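Local coordinates for protein dihydroorotase (Campylobacter jejuni subsp. jejuni, PDB 3PNU) that probably catalyses the reversible, zinc-dependent cyclization of carbamoyl aspartate to dihydroorotate in the de novo pathway to UMP, at residues C55-M60 and E87-L92. Numbering follows the deposited sequence.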
loop_
_atom_site.group_PDB
_atom_site.type_symbol
_atom_site.label_atom_id
_atom_site.label_comp_id
_atom_site.label_asym_id
_atom_site.label_seq_id
_atom_site.Cartn_x
_atom_site.Cartn_y
_atom_site.Cartn_z
ATOM N N CYS A 55 21.860 -25.586 -1.602
ATOM C CA CYS A 55 22.935 -26.193 -2.392
ATOM C C CYS A 55 23.148 -25.420 -3.685
ATOM O O CYS A 55 24.213 -25.529 -4.311
ATOM C CB CYS A 55 22.660 -27.667 -2.697
ATOM S SG CYS A 55 21.266 -27.992 -3.754
ATOM N N ALA A 56 22.135 -24.636 -4.074
ATOM C CA ALA A 56 22.190 -23.821 -5.294
ATOM C C ALA A 56 21.070 -22.763 -5.323
ATOM O O ALA A 56 20.055 -22.892 -4.639
ATOM C CB ALA A 56 22.102 -24.727 -6.559
ATOM N N ALA A 57 21.258 -21.725 -6.130
ATOM C CA ALA A 57 20.251 -20.669 -6.238
ATOM C C ALA A 57 20.343 -19.962 -7.566
ATOM O O ALA A 57 21.441 -19.755 -8.077
ATOM C CB ALA A 57 20.418 -19.680 -5.112
ATOM N N VAL A 58 19.191 -19.627 -8.154
ATOM C CA VAL A 58 19.192 -18.852 -9.385
ATOM C C VAL A 58 19.537 -17.432 -8.936
ATOM O O VAL A 58 18.861 -16.881 -8.061
ATOM C CB VAL A 58 17.843 -18.863 -10.123
ATOM C CG1 VAL A 58 17.935 -17.990 -11.355
ATOM C CG2 VAL A 58 17.435 -20.280 -10.509
ATOM N N ILE A 59 20.597 -16.865 -9.519
ATOM C CA ILE A 59 21.098 -15.533 -9.166
ATOM C C ILE A 59 20.595 -14.535 -10.192
ATOM O O ILE A 59 20.951 -14.619 -11.386
ATOM C CB ILE A 59 22.646 -15.508 -9.157
ATOM C CG1 ILE A 59 23.198 -16.718 -8.379
ATOM C CG2 ILE A 59 23.193 -14.157 -8.603
ATOM C CD1 ILE A 59 22.665 -16.849 -6.982
ATOM N N MET A 60 19.751 -13.601 -9.757
ATOM C CA MET A 60 19.189 -12.629 -10.705
ATOM C C MET A 60 20.245 -11.608 -11.111
ATOM O O MET A 60 21.122 -11.274 -10.308
ATOM C CB MET A 60 17.911 -12.002 -10.168
ATOM C CG MET A 60 16.794 -13.043 -9.934
ATOM S SD MET A 60 16.418 -13.943 -11.461
ATOM C CE MET A 60 15.149 -15.078 -10.903
ATOM N N GLU A 87 31.447 -22.993 1.708
ATOM C CA GLU A 87 30.125 -23.598 1.604
ATOM C C GLU A 87 29.935 -24.376 0.314
ATOM O O GLU A 87 30.487 -24.015 -0.723
ATOM C CB GLU A 87 29.050 -22.508 1.682
ATOM C CG GLU A 87 28.991 -21.767 3.016
ATOM C CD GLU A 87 28.472 -22.640 4.148
ATOM O OE1 GLU A 87 28.326 -22.112 5.267
ATOM O OE2 GLU A 87 28.195 -23.842 3.915
ATOM N N ASN A 88 29.164 -25.458 0.400
ATOM C CA ASN A 88 28.812 -26.250 -0.768
ATOM C C ASN A 88 27.616 -25.524 -1.362
ATOM O O ASN A 88 26.497 -25.615 -0.832
ATOM C CB ASN A 88 28.421 -27.671 -0.381
ATOM C CG ASN A 88 27.942 -28.494 -1.577
ATOM O OD1 ASN A 88 28.297 -28.206 -2.727
ATOM N ND2 ASN A 88 27.139 -29.527 -1.307
ATOM N N PHE A 89 27.845 -24.798 -2.450
ATOM C CA PHE A 89 26.792 -23.987 -3.043
ATOM C C PHE A 89 27.062 -23.627 -4.494
ATOM O O PHE A 89 28.068 -23.007 -4.794
ATOM C CB PHE A 89 26.664 -22.704 -2.212
ATOM C CG PHE A 89 25.697 -21.721 -2.764
ATOM C CD1 PHE A 89 24.339 -21.893 -2.577
ATOM C CD2 PHE A 89 26.142 -20.612 -3.466
ATOM C CE1 PHE A 89 23.446 -20.996 -3.075
ATOM C CE2 PHE A 89 25.242 -19.705 -3.974
ATOM C CZ PHE A 89 23.888 -19.903 -3.778
ATOM N N THR A 90 26.153 -24.008 -5.385
ATOM C CA THR A 90 26.306 -23.700 -6.799
ATOM C C THR A 90 25.360 -22.562 -7.231
ATOM O O THR A 90 24.146 -22.729 -7.258
ATOM C CB THR A 90 26.035 -24.931 -7.677
ATOM O OG1 THR A 90 26.911 -26.000 -7.289
ATOM C CG2 THR A 90 26.240 -24.595 -9.155
ATOM N N PRO A 91 25.925 -21.404 -7.577
ATOM C CA PRO A 91 25.116 -20.285 -8.026
ATOM C C PRO A 91 24.705 -20.492 -9.467
ATOM O O PRO A 91 25.565 -20.719 -10.309
ATOM C CB PRO A 91 26.081 -19.106 -7.919
ATOM C CG PRO A 91 27.443 -19.719 -8.157
ATOM C CD PRO A 91 27.375 -21.099 -7.601
ATOM N N LEU A 92 23.407 -20.426 -9.752
ATOM C CA LEU A 92 22.917 -20.616 -11.116
ATOM C C LEU A 92 22.762 -19.236 -11.740
ATOM O O LEU A 92 21.836 -18.502 -11.439
ATOM C CB LEU A 92 21.607 -21.387 -11.091
ATOM C CG LEU A 92 21.719 -22.762 -10.434
ATOM C CD1 LEU A 92 20.349 -23.346 -10.151
ATOM C CD2 LEU A 92 22.537 -23.700 -11.315
#
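Cys55 begins the contact with its carbonyl: O takes the amide N-H of Thr90, with 2.7 Å between Cys55 O and Thr90 N, and also draws the CA-H of Phe89. The CB of Cys55 is directed away from 87-92, and its side chain touches Phe318. At Ala56 the methyl shares one face of the sheet with Thr90, Val58 and Leu92, and Leu92 CD1 comes within 4.2 Å of Ala56 CB. On the other face lies the ring of Phe89. With CG anti to its backbone N (chi1 175°), it reaches forward past Ala56 so that CE1 nears Ala56 C, and it meets the Ala57 methyl at its edge, CZ to CB 3.7 Å. Cys84 and Ala51, from helices 70-84 and 40-51, also touch this ring. The backbone of Ala57 bonds both ways: its N reaches Thr90 O over a longer 3.3 Å, at a more bent 146°, while its O receives Leu92 N at 2.7 Å. Val58 turns back to the first face, where CG2 packs against Leu92 CD1; it also touches Met33 of strand 31-35 and Thr94. Ile59 N closes the series on Leu92 O, 2.8 Å away and nearly straight (172°). Ile59 CG1 runs alongside the Pro91 ring, 3.8 Å from Pro91 CB, both side chains facing helix 70-84, where Tyr76 and Ile80 meet Ile59 and Leu81 meets Pro91. Proline has no N-H to give, but in this parallel register the bonds use Thr90 and Leu92 and pass Pro91 by. The side chain of Val58 is about 9 Å from a bound zinc ion. Strands 56-59 and 90-93, joined through helix 70-84, form a beta-alpha-beta unit of the TIM barrel typical of metallo-dependent hydrolases.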